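Local coordinates for nitrosopumilus output domain-containing protein (Pyrococcus horikoshii, PDB 2P9X) that is of unknown function but binds zinc ions and folds as a small all-helical domain of the Nitrosopumilus output domain 5 family, at residues Lys48-Val53 / Leu64-Ile69; Glu79-Asn84 / Val90-Lys95; Leu16-Pro21 / Ile70-Gly75. All blocks are in the same frame, centred on the assembly; numbering follows the deposited sequence.

Contact 1: Lys48-Val53 / Leu64-Ile69; sequences KFKEAV and LLEMVI
Segments K48-V53 and L64-I69 lie on consecutive helices, 46-57 and 59-76, and meet as a helical hairpin: the chain directions of the two short segments differ by 134° and their axes come within 11.2 Å of each other. At that spacing the backbones do not touch, and side chains bridge the interface, with K50 and E66 nearest in register. In the apolar part, V53 CG1 lies 3.9 Å from L65 CD2, the two side chains crossing at about a right angle. L65 holds CG anti to its N (chi1 178°), which carries CD2 across to both methyls of V53. One turn away, F49 CE2 meets the tip of I69, CD1, at 4.2 Å. One face of the F49 ring is covered by V53 CG2 from its own helix, and L86 and L31 of two further helices also pack on this phenylalanine.

On the more exposed side, K50 bends at its outer torsions to bring NZ 2.7 Å from E66 OE2. The ammonium arrives on the syn side of that oxygen, 29° out of the carboxylate plane, while K50 CD lies against the same oxygen. E66 OE1 pairs with R63, and OE2 also accepts the backbone N-H of L86. A buried carboxylate held by two cations and an amide would probably stay ionised, and the bond from L86 N ties the hairpin to the start of helix 86-97.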
# COMPACT_ATOMS: atom_id res chain seq x y z
N LYS A 48 -0.29 -18.67 -4.00
CA LYS A 48 1.01 -18.07 -3.72
C LYS A 48 1.11 -16.69 -4.38
O LYS A 48 1.68 -15.76 -3.82
CB LYS A 48 2.14 -18.97 -4.21
CG LYS A 48 3.53 -18.50 -3.82
CD LYS A 48 4.59 -19.56 -4.09
CE LYS A 48 4.35 -20.82 -3.27
NZ LYS A 48 4.33 -20.53 -1.80
N PHE A 49 0.56 -16.58 -5.59
CA PHE A 49 0.58 -15.31 -6.31
C PHE A 49 -0.22 -14.28 -5.51
O PHE A 49 0.23 -13.14 -5.32
CB PHE A 49 -0.01 -15.50 -7.72
CG PHE A 49 -0.16 -14.21 -8.50
CD1 PHE A 49 0.90 -13.72 -9.26
CD2 PHE A 49 -1.35 -13.50 -8.47
CE1 PHE A 49 0.78 -12.53 -9.97
CE2 PHE A 49 -1.49 -12.30 -9.19
CZ PHE A 49 -0.42 -11.82 -9.94
N LYS A 50 -1.40 -14.67 -5.04
CA LYS A 50 -2.23 -13.76 -4.26
C LYS A 50 -1.50 -13.33 -3.00
O LYS A 50 -1.51 -12.15 -2.64
CB LYS A 50 -3.56 -14.44 -3.90
CG LYS A 50 -4.58 -14.38 -5.03
CD LYS A 50 -5.86 -15.14 -4.69
CE LYS A 50 -6.26 -14.95 -3.24
NZ LYS A 50 -7.75 -14.94 -3.08
N GLU A 51 -0.87 -14.29 -2.33
CA GLU A 51 -0.12 -14.01 -1.11
C GLU A 51 1.00 -13.01 -1.41
O GLU A 51 1.21 -12.07 -0.64
CB GLU A 51 0.50 -15.31 -0.56
CG GLU A 51 1.41 -15.10 0.64
CD GLU A 51 2.14 -16.37 1.06
OE1 GLU A 51 1.94 -17.42 0.41
OE2 GLU A 51 2.93 -16.31 2.03
N ALA A 52 1.69 -13.20 -2.53
CA ALA A 52 2.79 -12.32 -2.91
C ALA A 52 2.33 -10.89 -3.17
O ALA A 52 2.99 -9.94 -2.76
CB ALA A 52 3.51 -12.86 -4.15
N VAL A 53 1.22 -10.72 -3.88
CA VAL A 53 0.72 -9.38 -4.15
C VAL A 53 0.29 -8.72 -2.84
O VAL A 53 0.46 -7.52 -2.65
CB VAL A 53 -0.48 -9.42 -5.13
CG1 VAL A 53 -0.97 -8.00 -5.41
CG2 VAL A 53 -0.06 -10.11 -6.42
N LEU A 64 -8.34 -6.01 -4.93
CA LEU A 64 -8.72 -5.19 -6.07
C LEU A 64 -8.12 -5.75 -7.36
O LEU A 64 -8.80 -5.85 -8.38
CB LEU A 64 -8.27 -3.73 -5.85
CG LEU A 64 -9.09 -2.93 -4.83
CD1 LEU A 64 -8.41 -1.60 -4.52
CD2 LEU A 64 -10.49 -2.68 -5.38
N LEU A 65 -6.84 -6.14 -7.31
CA LEU A 65 -6.20 -6.72 -8.49
C LEU A 65 -6.89 -8.02 -8.88
O LEU A 65 -7.13 -8.29 -10.06
CB LEU A 65 -4.71 -6.98 -8.21
CG LEU A 65 -3.96 -7.64 -9.38
CD1 LEU A 65 -3.98 -6.73 -10.60
CD2 LEU A 65 -2.52 -7.92 -8.95
N GLU A 66 -7.23 -8.83 -7.88
CA GLU A 66 -7.91 -10.10 -8.13
C GLU A 66 -9.22 -9.83 -8.87
O GLU A 66 -9.51 -10.46 -9.89
CB GLU A 66 -8.19 -10.82 -6.81
CG GLU A 66 -8.73 -12.23 -6.97
CD GLU A 66 -8.94 -12.94 -5.64
OE1 GLU A 66 -9.41 -12.29 -4.67
OE2 GLU A 66 -8.64 -14.14 -5.55
N MET A 67 -10.00 -8.88 -8.37
CA MET A 67 -11.28 -8.54 -8.99
C MET A 67 -11.08 -8.08 -10.43
O MET A 67 -11.84 -8.47 -11.33
CB MET A 67 -11.97 -7.45 -8.18
CG MET A 67 -12.53 -7.97 -6.87
SD MET A 67 -12.97 -6.66 -5.72
CE MET A 67 -14.43 -5.99 -6.51
N VAL A 68 -10.07 -7.25 -10.66
CA VAL A 68 -9.78 -6.76 -11.99
C VAL A 68 -9.36 -7.90 -12.92
O VAL A 68 -9.81 -7.97 -14.07
CB VAL A 68 -8.68 -5.68 -11.95
CG1 VAL A 68 -8.19 -5.36 -13.34
CG2 VAL A 68 -9.24 -4.41 -11.29
N ILE A 69 -8.52 -8.81 -12.44
CA ILE A 69 -8.08 -9.93 -13.26
C ILE A 69 -9.27 -10.81 -13.68
O ILE A 69 -9.39 -11.19 -14.84
CB ILE A 69 -7.04 -10.82 -12.53
CG1 ILE A 69 -5.73 -10.04 -12.36
CG2 ILE A 69 -6.80 -12.11 -13.32
CD1 ILE A 69 -4.72 -10.73 -11.45

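Contact 2: Glu79-Asn84 / Val90-Lys95; sequences EDIEAN and VSEIRK
E92 lays its side chain against I81 and A83, its carboxylate resting over the loop that leads from helix 59-76 to helix 86-97. Here an interhelical loop packs back on the following helix of an all-helical domain: the non-regular segment E79-N84 passes beside the helix it is about to enter, and a residue two turns into that helix reaches back to it. The nearest backbone approach is between A83 and E92, whose CA atoms are 7.2 Å apart.

The I81 and E92 side chains lie alongside each other, pointing opposite ways. The CG2 branch of I81 does the touching, 3.5 Å from E92 OE1, and CB, CG and CD of E92 all lie within van der Waals range of that methyl. With CG2 anti to its backbone N, I81 presents this methyl to the glutamate. On the glutamate, the chain bends at chi2 (-133°), which turns the carboxylate along the loop. A83 CB packs 3.5 Å from E92 OE2, while E82 adds a marginal contact from its CB and carbonyl carbon and sends its carboxylate away from the helix.

Beneath this polar cover, I81 and A83 also pack on L89, and I81 touches K74 of helix 59-76. I93, the next residue on the helix, packs on L8 of helix 3-19. The loop and helix 86-97 thus share an apolar layer at L89, which both I81 and A83 touch. N84 N bonds to E88 OE1 near the helix start. On the E92 side, A83 N lies 3.0 Å from E92 OE2, but the angle is too poor for a hydrogen bond.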
# COMPACT_ATOMS: atom_id res chain seq x y z
N GLU A 79 -18.12 -14.03 -20.83
CA GLU A 79 -18.54 -12.92 -19.99
C GLU A 79 -18.82 -13.39 -18.56
O GLU A 79 -18.79 -12.63 -17.61
CB GLU A 79 -19.82 -12.34 -20.59
CG GLU A 79 -19.64 -11.97 -22.06
CD GLU A 79 -20.88 -12.37 -22.82
OE1 GLU A 79 -21.88 -11.66 -22.73
OE2 GLU A 79 -20.84 -13.38 -23.51
N ASP A 80 -19.16 -14.67 -18.44
CA ASP A 80 -19.48 -15.10 -17.10
C ASP A 80 -18.93 -16.48 -16.78
O ASP A 80 -19.65 -17.45 -16.63
CB ASP A 80 -21.01 -15.09 -16.94
CG ASP A 80 -21.67 -15.50 -18.25
OD1 ASP A 80 -21.63 -16.68 -18.59
OD2 ASP A 80 -22.21 -14.62 -18.91
N ILE A 81 -17.59 -16.56 -16.73
CA ILE A 81 -17.03 -17.57 -15.84
C ILE A 81 -17.54 -17.23 -14.44
O ILE A 81 -17.91 -16.10 -14.16
CB ILE A 81 -15.51 -17.47 -15.89
CG1 ILE A 81 -14.98 -18.06 -17.20
CG2 ILE A 81 -14.89 -18.29 -14.73
CD1 ILE A 81 -13.63 -17.47 -17.60
N GLU A 82 -17.62 -18.23 -13.56
CA GLU A 82 -18.28 -17.86 -12.32
C GLU A 82 -17.28 -17.59 -11.18
O GLU A 82 -17.65 -17.20 -10.08
CB GLU A 82 -19.24 -18.99 -11.95
CG GLU A 82 -20.37 -19.14 -12.97
CD GLU A 82 -21.30 -20.25 -12.56
OE1 GLU A 82 -21.81 -20.22 -11.44
OE2 GLU A 82 -21.56 -21.13 -13.38
N ALA A 83 -15.99 -17.85 -11.47
CA ALA A 83 -14.96 -17.69 -10.44
C ALA A 83 -15.09 -16.36 -9.68
O ALA A 83 -15.30 -15.29 -10.23
CB ALA A 83 -13.59 -17.79 -11.12
N ASN A 84 -14.98 -16.50 -8.33
CA ASN A 84 -14.95 -15.32 -7.46
C ASN A 84 -13.57 -15.15 -6.82
O ASN A 84 -13.31 -14.25 -6.02
CB ASN A 84 -15.99 -15.54 -6.36
CG ASN A 84 -17.35 -15.77 -6.98
OD1 ASN A 84 -17.88 -14.94 -7.70
ND2 ASN A 84 -17.96 -16.90 -6.59
N VAL A 90 -8.45 -20.17 -12.10
CA VAL A 90 -7.48 -21.08 -12.69
C VAL A 90 -8.12 -22.45 -12.86
O VAL A 90 -7.91 -23.12 -13.88
CB VAL A 90 -6.21 -21.19 -11.82
CG1 VAL A 90 -5.30 -22.30 -12.33
CG2 VAL A 90 -5.46 -19.85 -11.83
N SER A 91 -8.90 -22.86 -11.87
CA SER A 91 -9.57 -24.15 -11.93
C SER A 91 -10.53 -24.19 -13.11
O SER A 91 -10.60 -25.18 -13.83
CB SER A 91 -10.33 -24.42 -10.63
OG SER A 91 -9.43 -24.63 -9.56
N GLU A 92 -11.27 -23.10 -13.30
CA GLU A 92 -12.22 -23.02 -14.39
C GLU A 92 -11.52 -23.01 -15.74
O GLU A 92 -11.98 -23.66 -16.69
CB GLU A 92 -13.10 -21.78 -14.24
CG GLU A 92 -13.51 -21.52 -12.79
CD GLU A 92 -14.99 -21.22 -12.63
OE1 GLU A 92 -15.76 -21.48 -13.58
OE2 GLU A 92 -15.38 -20.74 -11.55
N ILE A 93 -10.41 -22.29 -15.84
CA ILE A 93 -9.66 -22.24 -17.09
C ILE A 93 -9.13 -23.63 -17.44
O ILE A 93 -9.16 -24.04 -18.60
CB ILE A 93 -8.46 -21.27 -16.99
CG1 ILE A 93 -8.97 -19.83 -16.89
CG2 ILE A 93 -7.55 -21.44 -18.20
CD1 ILE A 93 -7.85 -18.82 -16.67
N ARG A 94 -8.64 -24.36 -16.44
CA ARG A 94 -8.13 -25.70 -16.67
C ARG A 94 -9.25 -26.63 -17.13
O ARG A 94 -9.02 -27.54 -17.93
CB ARG A 94 -7.46 -26.24 -15.40
CG ARG A 94 -6.15 -25.53 -15.06
CD ARG A 94 -5.61 -25.98 -13.71
NE ARG A 94 -5.27 -27.40 -13.68
CZ ARG A 94 -4.18 -27.93 -14.22
NH1 ARG A 94 -3.30 -27.16 -14.84
NH2 ARG A 94 -3.97 -29.24 -14.13
N LYS A 95 -10.46 -26.40 -16.63
CA LYS A 95 -11.60 -27.23 -17.03
C LYS A 95 -12.01 -26.91 -18.46
O LYS A 95 -12.36 -27.81 -19.23
CB LYS A 95 -12.79 -27.00 -16.09
CG LYS A 95 -12.54 -27.46 -14.66
CD LYS A 95 -13.80 -27.34 -13.81
CE LYS A 95 -13.53 -27.79 -12.38
NZ LYS A 95 -14.74 -27.65 -11.52

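Contact 3: Leu16-Pro21 / Ile70-Gly75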
# COMPACT_ATOMS: atom_id res chain seq x y z
N LEU A 16 -2.09 -5.12 -15.97
CA LEU A 16 -1.10 -4.34 -15.25
C LEU A 16 -0.69 -3.11 -16.06
O LEU A 16 -0.53 -2.02 -15.52
CB LEU A 16 0.14 -5.18 -14.94
CG LEU A 16 -0.08 -6.48 -14.15
CD1 LEU A 16 1.27 -7.17 -13.95
CD2 LEU A 16 -0.76 -6.20 -12.82
N ARG A 17 -0.55 -3.29 -17.37
CA ARG A 17 -0.17 -2.18 -18.24
C ARG A 17 -1.28 -1.13 -18.30
O ARG A 17 -1.01 0.06 -18.47
CB ARG A 17 0.17 -2.70 -19.64
CG ARG A 17 1.49 -3.47 -19.65
CD ARG A 17 1.79 -4.12 -20.99
NE ARG A 17 3.04 -4.87 -20.91
CZ ARG A 17 3.40 -5.82 -21.77
NH1 ARG A 17 2.61 -6.13 -22.79
NH2 ARG A 17 4.54 -6.47 -21.60
N GLU A 18 -2.52 -1.58 -18.15
CA GLU A 18 -3.67 -0.68 -18.17
C GLU A 18 -3.71 0.15 -16.89
O GLU A 18 -4.09 1.32 -16.91
CB GLU A 18 -4.97 -1.46 -18.30
CG GLU A 18 -6.19 -0.57 -18.43
CD GLU A 18 -7.47 -1.35 -18.62
OE1 GLU A 18 -7.40 -2.54 -19.01
OE2 GLU A 18 -8.56 -0.77 -18.39
N VAL A 19 -3.33 -0.47 -15.77
CA VAL A 19 -3.33 0.22 -14.49
C VAL A 19 -2.40 1.42 -14.50
O VAL A 19 -2.82 2.55 -14.25
CB VAL A 19 -2.89 -0.73 -13.35
CG1 VAL A 19 -2.73 0.06 -12.05
CG2 VAL A 19 -3.91 -1.84 -13.18
N ALA A 20 -1.13 1.17 -14.78
CA ALA A 20 -0.13 2.23 -14.80
C ALA A 20 1.15 1.73 -15.46
O ALA A 20 1.46 0.55 -15.41
CB ALA A 20 0.16 2.69 -13.38
N PRO A 21 1.91 2.64 -16.09
CA PRO A 21 3.16 2.33 -16.78
C PRO A 21 4.16 1.44 -16.04
O PRO A 21 4.76 0.55 -16.63
CB PRO A 21 3.74 3.71 -17.07
CG PRO A 21 2.96 4.70 -16.28
CD PRO A 21 1.59 4.08 -16.23
N ILE A 70 -10.13 -11.13 -12.72
CA ILE A 70 -11.29 -11.97 -13.01
C ILE A 70 -12.19 -11.32 -14.05
O ILE A 70 -12.65 -11.97 -14.99
CB ILE A 70 -12.10 -12.26 -11.72
CG1 ILE A 70 -11.23 -13.08 -10.76
CG2 ILE A 70 -13.37 -13.03 -12.06
CD1 ILE A 70 -11.87 -13.31 -9.40
N SER A 71 -12.42 -10.02 -13.89
CA SER A 71 -13.26 -9.26 -14.81
C SER A 71 -12.67 -9.26 -16.23
O SER A 71 -13.40 -9.42 -17.21
CB SER A 71 -13.42 -7.82 -14.32
OG SER A 71 -14.22 -7.78 -13.15
N LYS A 72 -11.36 -9.07 -16.33
CA LYS A 72 -10.71 -9.04 -17.63
C LYS A 72 -10.70 -10.40 -18.31
O LYS A 72 -10.81 -10.49 -19.54
CB LYS A 72 -9.27 -8.54 -17.50
CG LYS A 72 -9.14 -7.06 -17.22
CD LYS A 72 -9.82 -6.22 -18.29
CE LYS A 72 -9.83 -4.75 -17.89
NZ LYS A 72 -10.08 -3.87 -19.06
N LEU A 73 -10.56 -11.47 -17.53
CA LEU A 73 -10.54 -12.80 -18.11
C LEU A 73 -11.92 -13.19 -18.64
O LEU A 73 -12.07 -13.90 -19.63
CB LEU A 73 -10.09 -13.79 -17.04
CG LEU A 73 -9.56 -15.09 -17.64
CD1 LEU A 73 -8.38 -14.86 -18.60
CD2 LEU A 73 -9.06 -16.08 -16.58
N LYS A 74 -12.95 -12.73 -17.90
CA LYS A 74 -14.31 -12.98 -18.36
C LYS A 74 -14.58 -12.29 -19.70
O LYS A 74 -15.27 -12.79 -20.57
CB LYS A 74 -15.27 -12.45 -17.29
CG LYS A 74 -15.45 -13.46 -16.15
CD LYS A 74 -16.28 -12.89 -14.99
CE LYS A 74 -16.26 -13.81 -13.76
NZ LYS A 74 -17.19 -13.30 -12.75
N GLY A 75 -14.01 -11.07 -19.84
CA GLY A 75 -14.14 -10.35 -21.10
C GLY A 75 -13.32 -11.02 -22.21
O GLY A 75 -13.59 -10.87 -23.39
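E18 and K72 meet through the ends of their side chains, in a salt bridge at the surface between helices 3-19 and 59-76, with K72 NZ 3.0 Å from E18 OE1. The two side chains are built differently. E18 runs straight out, with CG anti to the backbone N (chi1 -176°) and the next torsion also extended, which spans much of the wide gap between the helices. K72 instead bends at chi2 (-57°) before straightening, and its ammonium comes in on the syn lone pair of OE1. E18 OE2 lies 3.5 Å from K72 NZ, and K72 CE is equally far from E18 OE1. With the CA atoms of this pair 10.9 Å apart, an alanine in place of K72 would probably leave the E18 carboxylate without its cation and break the link between these segments.

E18 is also a zinc ligand seen in a crystal structure of this protein, although no zinc is bound to it in this chain. The K72 side chain also touches T11 of helix 3-19, and E18 packs on M67 of the second subunit. Deeper in the domain, L73 packs on helices 3-19 and 86-97, and L16 faces L23 and L27 of helix 23-35.

From the N terminus, helix 3-19 supplies the first half of contact 3, whose partner comes 49 residues later on helix 59-76; it therefore closes the largest loop of the three. Contact 1 is nested inside that loop, joining helices 46-57 and 59-76 across a short turn. Contact 2 opens only after both have closed, in the loop beyond helix 59-76, and ties it to helix 86-97. Helix 59-76 serves contacts 1 and 3, which touch where L65 packs on L16, and both reach the second subunit. Contacts 2 and 3 also adjoin where A83 meets I70 and E79 meets K74, while contacts 1 and 2 come no nearer than about 5 Å between nearest atoms.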